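PDB 6ITX: fiber protein from Duck adenovirus 1, which forms the trimeric fibre of the virion and, through its C-terminal head domain, probably attaches the virus to a host-cell adhesion receptor. Local coordinates for residues Leu93-Ser98 and Ser190-Tyr195; Tyr195-Ala200 and Thr258-Ile263; Lys218-Leu223 and Val266-Gln271. All blocks are in the same frame, centred on the assembly; numbering follows the deposited sequence.

Contact 1 of 3, residues Leu93-Ser98 and Ser190-Tyr195; sequences LTRIIS and SNTPLY
Thr192 lays its methyl group against two side chains of strand 95-98 and, with Ile97, which is also buried, makes the more enclosed part of the contact. CG2 of Thr192 lies 3.7 Å from CG2 of Ile97 and 3.9 Å from CB of Arg95. The branch is placed by the first torsion: with chi1 at -71°, CG2 stands opposite the backbone N and faces the strand, while OG1 is taken by the carbonyl oxygen of Asp189. Behind them the packing is closed by Val185, on which Thr192 and Pro193 rest, and by Pro167 and Phe196 against Ile97.

Toward solvent the contact narrows to one pair, Arg95 and Tyr195. The arginine runs extended from CG to NE, bringing NE to 3.3 Å from CE2 of Tyr195 and CD to 3.6 Å from CD2. The guanidinium and ring planes are 58° apart, so the groups meet at a slant and not as a parallel stack. Tyr195 approaches one guanidinium face and CD2 of Leu93 the opposite one, both off-centre, toward the rim. A long, weak ion pair with Asp189 is a further tie for NH2 of Arg95.

Here a loop of near-helical backbone angles, turned by the bond from Tyr195 N to Thr192 O (2.9 Å), covers a strand paired with strands 118-131 and 184-187 in the beta-sheet framework of the fibre head, a beta-sandwich in this family.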
loop_
_atom_site.group_PDB
_atom_site.type_symbol
_atom_site.label_atom_id
_atom_site.label_comp_id
_atom_site.label_asym_id
_atom_site.label_seq_id
_atom_site.Cartn_x
_atom_site.Cartn_y
_atom_site.Cartn_z
ATOM N N LEU A 93 10.239 1.994 19.665
ATOM C CA LEU A 93 9.561 0.779 20.097
ATOM C C LEU A 93 8.333 0.519 19.231
ATOM O O LEU A 93 7.453 1.376 19.106
ATOM C CB LEU A 93 9.155 0.890 21.572
ATOM C CG LEU A 93 7.962 -0.006 21.966
ATOM C CD1 LEU A 93 8.378 -1.476 22.098
ATOM C CD2 LEU A 93 7.205 0.477 23.222
ATOM N N THR A 94 8.264 -0.665 18.644
ATOM C CA THR A 94 7.048 -1.038 17.933
ATOM C C THR A 94 5.910 -1.212 18.935
ATOM O O THR A 94 5.995 -2.054 19.832
ATOM C CB THR A 94 7.279 -2.315 17.131
ATOM O OG1 THR A 94 8.005 -1.993 15.936
ATOM C CG2 THR A 94 5.965 -2.973 16.760
ATOM N N ARG A 95 4.856 -0.412 18.800
ATOM C CA ARG A 95 3.699 -0.482 19.681
ATOM C C ARG A 95 2.516 -1.079 18.935
ATOM O O ARG A 95 2.418 -0.977 17.707
ATOM C CB ARG A 95 3.324 0.901 20.228
ATOM C CG ARG A 95 4.539 1.701 20.585
ATOM C CD ARG A 95 4.257 2.916 21.429
ATOM N NE ARG A 95 5.527 3.596 21.654
ATOM C CZ ARG A 95 6.134 3.684 22.833
ATOM N NH1 ARG A 95 7.307 4.296 22.922
ATOM N NH2 ARG A 95 5.565 3.169 23.925
ATOM N N ILE A 96 1.616 -1.705 19.689
ATOM C CA ILE A 96 0.506 -2.448 19.115
ATOM C C ILE A 96 -0.756 -2.159 19.911
ATOM O O ILE A 96 -0.741 -2.211 21.144
ATOM C CB ILE A 96 0.782 -3.959 19.111
ATOM C CG1 ILE A 96 2.212 -4.259 18.637
ATOM C CG2 ILE A 96 -0.270 -4.681 18.268
ATOM C CD1 ILE A 96 2.404 -5.687 18.222
ATOM N N ILE A 97 -1.845 -1.840 19.208
ATOM C CA ILE A 97 -3.179 -1.805 19.790
ATOM C C ILE A 97 -4.115 -2.472 18.802
ATOM O O ILE A 97 -3.809 -2.612 17.619
ATOM C CB ILE A 97 -3.720 -0.382 20.114
ATOM C CG1 ILE A 97 -3.939 0.435 18.833
ATOM C CG2 ILE A 97 -2.852 0.335 21.148
ATOM C CD1 ILE A 97 -4.793 1.670 19.036
ATOM N N SER A 98 -5.278 -2.861 19.300
ATOM C CA SER A 98 -6.315 -3.426 18.461
ATOM C C SER A 98 -7.678 -2.986 18.982
ATOM O O SER A 98 -7.838 -2.651 20.159
ATOM C CB SER A 98 -6.209 -4.957 18.413
ATOM O OG SER A 98 -6.684 -5.521 19.612
ATOM N N SER A 190 -0.044 2.204 29.184
ATOM C CA SER A 190 -1.437 2.589 29.028
ATOM C C SER A 190 -1.574 3.893 28.254
ATOM O O SER A 190 -2.689 4.241 27.851
ATOM C CB SER A 190 -2.118 2.700 30.397
ATOM O OG SER A 190 -1.505 3.692 31.200
ATOM N N ASN A 191 -0.471 4.610 28.031
ATOM C CA ASN A 191 -0.476 5.793 27.186
ATOM C C ASN A 191 -0.532 5.461 25.699
ATOM O O ASN A 191 -0.823 6.353 24.890
ATOM C CB ASN A 191 0.768 6.633 27.464
ATOM C CG ASN A 191 0.534 7.675 28.535
ATOM O OD1 ASN A 191 -0.615 7.955 28.909
ATOM N ND2 ASN A 191 1.621 8.263 29.037
ATOM N N THR A 192 -0.278 4.203 25.335
ATOM C CA THR A 192 -0.033 3.854 23.938
ATOM C C THR A 192 -1.138 4.266 22.971
ATOM O O THR A 192 -0.797 4.692 21.856
ATOM C CB THR A 192 0.243 2.352 23.842
ATOM O OG1 THR A 192 1.527 2.083 24.420
ATOM C CG2 THR A 192 0.229 1.884 22.381
ATOM N N PRO A 193 -2.437 4.178 23.300
ATOM C CA PRO A 193 -3.451 4.635 22.336
ATOM C C PRO A 193 -3.175 6.006 21.734
ATOM O O PRO A 193 -3.443 6.213 20.540
ATOM C CB PRO A 193 -4.735 4.626 23.173
ATOM C CG PRO A 193 -4.540 3.498 24.060
ATOM C CD PRO A 193 -3.082 3.540 24.463
ATOM N N LEU A 194 -2.613 6.934 22.513
ATOM C CA LEU A 194 -2.395 8.290 22.024
ATOM C C LEU A 194 -1.398 8.345 20.874
ATOM O O LEU A 194 -1.394 9.324 20.118
ATOM C CB LEU A 194 -1.924 9.189 23.170
ATOM C CG LEU A 194 -2.885 9.322 24.352
ATOM C CD1 LEU A 194 -2.305 10.279 25.348
ATOM C CD2 LEU A 194 -4.259 9.796 23.896
ATOM N N TYR A 195 -0.558 7.323 20.712
ATOM C CA TYR A 195 0.406 7.339 19.618
ATOM C C TYR A 195 -0.251 7.086 18.276
ATOM O O TYR A 195 0.409 7.251 17.242
ATOM C CB TYR A 195 1.507 6.298 19.849
ATOM C CG TYR A 195 2.616 6.771 20.763
ATOM C CD1 TYR A 195 2.344 7.599 21.851
ATOM C CD2 TYR A 195 3.931 6.390 20.541
ATOM C CE1 TYR A 195 3.355 8.039 22.691
ATOM C CE2 TYR A 195 4.953 6.813 21.380
ATOM C CZ TYR A 195 4.661 7.637 22.455
ATOM O OH TYR A 195 5.675 8.069 23.285
#

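Contact 2 of 3, residues Tyr195-Ala200 and Thr258-Ile263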
loop_
_atom_site.group_PDB
_atom_site.type_symbol
_atom_site.label_atom_id
_atom_site.label_comp_id
_atom_site.label_asym_id
_atom_site.label_seq_id
_atom_site.Cartn_x
_atom_site.Cartn_y
_atom_site.Cartn_z
ATOM N N TYR A 195 -0.558 7.323 20.712
ATOM C CA TYR A 195 0.406 7.339 19.618
ATOM C C TYR A 195 -0.251 7.086 18.276
ATOM O O TYR A 195 0.409 7.251 17.242
ATOM C CB TYR A 195 1.507 6.298 19.849
ATOM C CG TYR A 195 2.616 6.771 20.763
ATOM C CD1 TYR A 195 2.344 7.599 21.851
ATOM C CD2 TYR A 195 3.931 6.390 20.541
ATOM C CE1 TYR A 195 3.355 8.039 22.691
ATOM C CE2 TYR A 195 4.953 6.813 21.380
ATOM C CZ TYR A 195 4.661 7.637 22.455
ATOM O OH TYR A 195 5.675 8.069 23.285
ATOM N N PHE A 196 -1.524 6.690 18.281
ATOM C CA PHE A 196 -2.255 6.305 17.087
ATOM C C PHE A 196 -3.325 7.323 16.705
ATOM O O PHE A 196 -4.205 7.018 15.890
ATOM C CB PHE A 196 -2.891 4.928 17.281
ATOM C CG PHE A 196 -1.903 3.807 17.439
ATOM C CD1 PHE A 196 -1.384 3.497 18.687
ATOM C CD2 PHE A 196 -1.532 3.034 16.347
ATOM C CE1 PHE A 196 -0.503 2.460 18.849
ATOM C CE2 PHE A 196 -0.638 1.995 16.493
ATOM C CZ PHE A 196 -0.125 1.703 17.756
ATOM N N ALA A 197 -3.302 8.510 17.286
ATOM C CA ALA A 197 -4.017 9.607 16.665
ATOM C C ALA A 197 -3.218 10.097 15.460
ATOM O O ALA A 197 -1.988 9.984 15.418
ATOM C CB ALA A 197 -4.231 10.742 17.663
ATOM N N ALA A 198 -3.920 10.632 14.470
ATOM C CA ALA A 198 -3.236 11.065 13.257
ATOM C C ALA A 198 -2.412 12.327 13.521
ATOM O O ALA A 198 -2.861 13.247 14.214
ATOM C CB ALA A 198 -4.246 11.296 12.135
ATOM N N ASN A 199 -1.203 12.367 12.951
ATOM C CA ASN A 199 -0.246 13.433 13.248
ATOM C C ASN A 199 -0.879 14.814 13.143
ATOM O O ASN A 199 -1.586 15.113 12.180
ATOM C CB ASN A 199 0.947 13.353 12.296
ATOM C CG ASN A 199 1.979 14.444 12.570
ATOM O OD1 ASN A 199 1.973 15.519 11.948
ATOM N ND2 ASN A 199 2.871 14.170 13.511
ATOM N N ALA A 200 -0.599 15.666 14.129
ATOM C CA ALA A 200 -1.238 16.983 14.153
ATOM C C ALA A 200 -0.686 17.905 13.066
ATOM O O ALA A 200 -1.459 18.557 12.354
ATOM C CB ALA A 200 -1.100 17.628 15.531
ATOM N N THR A 258 -10.793 16.970 23.207
ATOM C CA THR A 258 -9.353 17.063 23.007
ATOM C C THR A 258 -9.045 17.440 21.558
ATOM O O THR A 258 -9.867 17.270 20.654
ATOM C CB THR A 258 -8.637 15.750 23.391
ATOM O OG1 THR A 258 -9.369 14.624 22.885
ATOM C CG2 THR A 258 -8.496 15.632 24.920
ATOM N N THR A 259 -7.831 17.971 21.367
ATOM C CA THR A 259 -7.273 18.475 20.111
ATOM C C THR A 259 -6.937 17.364 19.082
ATOM O O THR A 259 -6.368 17.673 18.024
ATOM C CB THR A 259 -6.009 19.299 20.436
ATOM O OG1 THR A 259 -5.237 19.532 19.247
ATOM C CG2 THR A 259 -5.143 18.571 21.470
ATOM N N LEU A 260 -7.288 16.104 19.354
ATOM C CA LEU A 260 -6.703 14.962 18.664
ATOM C C LEU A 260 -7.464 14.598 17.392
ATOM O O LEU A 260 -8.666 14.851 17.265
ATOM C CB LEU A 260 -6.683 13.749 19.586
ATOM C CG LEU A 260 -5.786 13.833 20.808
ATOM C CD1 LEU A 260 -5.552 12.429 21.347
ATOM C CD2 LEU A 260 -4.474 14.524 20.443
ATOM N N ASN A 261 -6.748 13.955 16.462
ATOM C CA ASN A 261 -7.283 13.558 15.161
ATOM C C ASN A 261 -7.690 12.089 15.199
ATOM O O ASN A 261 -6.867 11.222 15.516
ATOM C CB ASN A 261 -6.251 13.759 14.048
ATOM C CG ASN A 261 -5.929 15.214 13.784
ATOM O OD1 ASN A 261 -6.765 16.098 13.947
ATOM N ND2 ASN A 261 -4.709 15.461 13.345
ATOM N N ALA A 262 -8.940 11.805 14.845
ATOM C CA ALA A 262 -9.346 10.426 14.640
ATOM C C ALA A 262 -9.134 10.097 13.166
ATOM O O ALA A 262 -8.642 10.930 12.403
ATOM C CB ALA A 262 -10.791 10.217 15.090
ATOM N N ILE A 263 -9.500 8.880 12.748
ATOM C CA ILE A 263 -9.367 8.467 11.352
ATOM C C ILE A 263 -10.744 8.127 10.794
ATOM O O ILE A 263 -11.444 7.265 11.342
ATOM C CB ILE A 263 -8.420 7.272 11.187
ATOM C CG1 ILE A 263 -7.014 7.651 11.626
ATOM C CG2 ILE A 263 -8.384 6.836 9.751
ATOM C CD1 ILE A 263 -6.692 7.113 13.002
HETATM O O HOH W 1 -3.976 14.310 16.529
HETATM O O HOH W 2 -4.183 18.468 13.013
#
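Backbone and side-chain hydrogen bonds between Ala198 and Asn261 carry this contact. The amide N of Ala198 donates to O of Asn261 at 3.2 Å, with an N-H...O angle of 158°. In return ND2 of Asn261 donates to O of Ala198 at 3.0 Å, a more bent bond of 145°. In both cases the donor stands above the carbonyl plane, and for the second it is 52° out of it. The first torsion of Asn261, with CG opposite the carbonyl carbon, directs its amide toward this oxygen. Its OD1 is held by Arg207, which would restrain the rotation of the amide.

Water extends the polar link. One molecule joins O of Ala198 to N of Asn261, and a second accepts from ND2 of Asn261 and donates to O of Ala200. The oxygen of Ala198 is thus gripped by both the amide and the first water.

These bonds tie the loop between strand 184-187 and the short helix 200-203 to the entry of strand 262-271, part of the beta-sheet framework of the fibre head. Asn199 is the N-cap of that helix, its OD1 accepting from N of Ser202, and it also touches the bound glutamine.

Apolar contacts fill in around the bonds. CB of Ala198 meets CB of Asn261 at 3.7 Å, and CB of Ala197 approaches CD1 of Leu260 at 4.3 Å, beside Phe168. By contrast, the CD1 methyl of Ile263 rests 3.8 Å from O of Phe196, an oxygen that also bonds the Tyr298 hydroxyl.

Contact 3 of 3, residues Lys218-Leu223 and Val266-Gln271; sequences KEETEL and VFVITQ
Glu220 lies across both Val266 and Val268, crossing each at about a right angle, and so spans two successive same-side residues of strand 266-271. Its aliphatic part meets the first valine, CB lying 3.9 Å from CG1 of Val266. Its carboxylate reaches the second, with OE1 3.7 Å from CG2 of Val268. Two torsions produce this course: CG sits between the backbone N and the carbonyl carbon (chi1 70°), and the chain then bends at chi2 (-82°), laying the acid group along the strand instead of out from it.

Glu219 starts in a different direction, its CB pointing away from the strand, yet a bend at chi2 brings its end back. OE1 of Glu219 comes to 4.1 Å from CG2 of Val268, again crossing it at about a right angle. Both its oxygens also have partners outside: OE1 forms a salt bridge with Arg160 and OE2 a hydrogen bond with the hydroxyl of Tyr217. Arg160 also makes a long, weak ion pair with OE2 of Glu220.

Leu223 approaches obliquely from the other end of the turn, its CD1 4.0 Å from CG1 of Val266. Both the leucine methyl and CB of Glu220 pack on that methyl. Lys218 adds its carbonyl oxygen, 4.0 Å from CB of Val266.

The bond from Glu222 N to Glu219 O (2.9 Å) closes a type I beta turn over Glu219-Glu222, and this turn between strands 208-210 and 226-235 packs upon one face of the sheet in the beta-sandwich head, at strand 262-271.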
loop_
_atom_site.group_PDB
_atom_site.type_symbol
_atom_site.label_atom_id
_atom_site.label_comp_id
_atom_site.label_asym_id
_atom_site.label_seq_id
_atom_site.Cartn_x
_atom_site.Cartn_y
_atom_site.Cartn_z
ATOM N N LYS A 218 -19.460 11.027 4.891
ATOM C CA LYS A 218 -18.811 11.901 3.917
ATOM C C LYS A 218 -18.363 11.044 2.740
ATOM O O LYS A 218 -17.606 10.089 2.931
ATOM C CB LYS A 218 -17.611 12.638 4.534
ATOM C CG LYS A 218 -17.973 13.722 5.572
ATOM C CD LYS A 218 -18.506 14.998 4.933
ATOM C CE LYS A 218 -18.638 16.127 5.952
ATOM N NZ LYS A 218 -18.475 17.502 5.339
ATOM N N GLU A 219 -18.856 11.363 1.538
ATOM C CA GLU A 219 -18.387 10.690 0.333
ATOM C C GLU A 219 -16.914 11.025 0.133
ATOM O O GLU A 219 -16.444 12.092 0.521
ATOM C CB GLU A 219 -19.228 11.122 -0.888
ATOM C CG GLU A 219 -19.205 10.131 -2.109
ATOM C CD GLU A 219 -19.823 8.738 -1.797
ATOM O OE1 GLU A 219 -19.082 7.709 -1.919
ATOM O OE2 GLU A 219 -21.048 8.657 -1.442
ATOM N N GLU A 220 -16.166 10.092 -0.448
ATOM C CA GLU A 220 -14.732 10.327 -0.600
ATOM C C GLU A 220 -14.405 11.546 -1.471
ATOM O O GLU A 220 -13.291 12.072 -1.375
ATOM C CB GLU A 220 -14.043 9.079 -1.153
ATOM C CG GLU A 220 -14.356 8.771 -2.579
ATOM C CD GLU A 220 -15.668 8.032 -2.716
ATOM O OE1 GLU A 220 -16.330 7.790 -1.668
ATOM O OE2 GLU A 220 -16.034 7.689 -3.869
ATOM N N THR A 221 -15.341 12.030 -2.287
ATOM C CA THR A 221 -15.089 13.247 -3.047
ATOM C C THR A 221 -15.218 14.506 -2.213
ATOM O O THR A 221 -14.986 15.603 -2.739
ATOM C CB THR A 221 -16.033 13.384 -4.240
ATOM O OG1 THR A 221 -17.367 13.064 -3.837
ATOM C CG2 THR A 221 -15.599 12.485 -5.377
ATOM N N GLU A 222 -15.601 14.385 -0.947
ATOM C CA GLU A 222 -15.751 15.528 -0.058
ATOM C C GLU A 222 -14.647 15.572 0.980
ATOM O O GLU A 222 -14.588 16.517 1.778
ATOM C CB GLU A 222 -17.119 15.482 0.630
ATOM C CG GLU A 222 -18.202 14.919 -0.259
ATOM C CD GLU A 222 -19.582 15.401 0.116
ATOM O OE1 GLU A 222 -20.321 14.627 0.771
ATOM O OE2 GLU A 222 -19.917 16.551 -0.248
ATOM N N LEU A 223 -13.776 14.575 0.991
ATOM C CA LEU A 223 -12.679 14.571 1.941
ATOM C C LEU A 223 -11.603 15.572 1.516
ATOM O O LEU A 223 -11.352 15.755 0.317
ATOM C CB LEU A 223 -12.095 13.160 2.047
ATOM C CG LEU A 223 -13.148 12.144 2.504
ATOM C CD1 LEU A 223 -12.573 10.755 2.551
ATOM C CD2 LEU A 223 -13.694 12.534 3.872
ATOM N N VAL A 266 -14.039 5.642 4.589
ATOM C CA VAL A 266 -15.224 5.367 3.792
ATOM C C VAL A 266 -14.900 4.216 2.851
ATOM O O VAL A 266 -13.833 4.199 2.221
ATOM C CB VAL A 266 -15.724 6.618 3.046
ATOM C CG1 VAL A 266 -14.607 7.296 2.299
ATOM C CG2 VAL A 266 -16.871 6.243 2.123
ATOM N N PHE A 267 -15.788 3.227 2.819
ATOM C CA PHE A 267 -15.650 2.025 2.005
ATOM C C PHE A 267 -16.632 2.109 0.853
ATOM O O PHE A 267 -17.811 2.414 1.069
ATOM C CB PHE A 267 -15.959 0.764 2.815
ATOM C CG PHE A 267 -15.007 0.502 3.931
ATOM C CD1 PHE A 267 -15.033 1.268 5.073
ATOM C CD2 PHE A 267 -14.090 -0.525 3.841
ATOM C CE1 PHE A 267 -14.156 1.017 6.096
ATOM C CE2 PHE A 267 -13.200 -0.777 4.857
ATOM C CZ PHE A 267 -13.232 -0.012 5.989
ATOM N N VAL A 268 -16.161 1.834 -0.359
ATOM C CA VAL A 268 -17.032 1.695 -1.525
ATOM C C VAL A 268 -16.789 0.310 -2.108
ATOM O O VAL A 268 -15.642 -0.055 -2.400
ATOM C CB VAL A 268 -16.783 2.787 -2.574
ATOM C CG1 VAL A 268 -17.704 2.612 -3.766
ATOM C CG2 VAL A 268 -16.986 4.138 -1.958
ATOM N N ILE A 269 -17.860 -0.457 -2.263
ATOM C CA ILE A 269 -17.802 -1.860 -2.653
ATOM C C ILE A 269 -18.778 -2.028 -3.806
ATOM O O ILE A 269 -19.906 -1.522 -3.733
ATOM C CB ILE A 269 -18.167 -2.779 -1.464
ATOM C CG1 ILE A 269 -17.034 -2.821 -0.427
ATOM C CG2 ILE A 269 -18.538 -4.176 -1.928
ATOM C CD1 ILE A 269 -17.434 -3.523 0.899
ATOM N N THR A 270 -18.352 -2.703 -4.873
ATOM C CA THR A 270 -19.167 -2.789 -6.081
ATOM C C THR A 270 -19.520 -4.233 -6.441
ATOM O O THR A 270 -18.840 -5.187 -6.059
ATOM C CB THR A 270 -18.467 -2.134 -7.273
ATOM O OG1 THR A 270 -17.176 -2.740 -7.466
ATOM C CG2 THR A 270 -18.329 -0.640 -7.046
ATOM N N GLN A 271 -20.601 -4.374 -7.198
ATOM C CA GLN A 271 -21.131 -5.659 -7.621
ATOM C C GLN A 271 -21.434 -5.606 -9.116
ATOM O O GLN A 271 -21.761 -4.547 -9.668
ATOM C CB GLN A 271 -22.434 -6.025 -6.879
ATOM C CG GLN A 271 -22.414 -6.022 -5.366
ATOM C CD GLN A 271 -23.839 -6.110 -4.779
ATOM O OE1 GLN A 271 -24.482 -5.094 -4.527
ATOM N NE2 GLN A 271 -24.337 -7.327 -4.593
#

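Overall arrangement
Contact 2 is the most buried of the three; contacts 1 and 3 are partly buried. Chemistry follows place: contact 2 is bonded by amides and water, whereas contacts 1 and 3 rest on van der Waals packing, with an arginine and a tyrosine meeting at a slant in one and acid chains across valines in the other. Contacts 1 and 2 share Tyr195, have centres 13 Å apart, and touch where CD1 of Ile97 meets CD1 of Phe196 at 3.9 Å. Contacts 2 and 3 both use strand 262-271, at its start and its later part, with centres 22 Å apart. Contacts 1 and 3 lie on opposite sides of the chain's centre, and only contact 1 adjoins a neighbouring subunit.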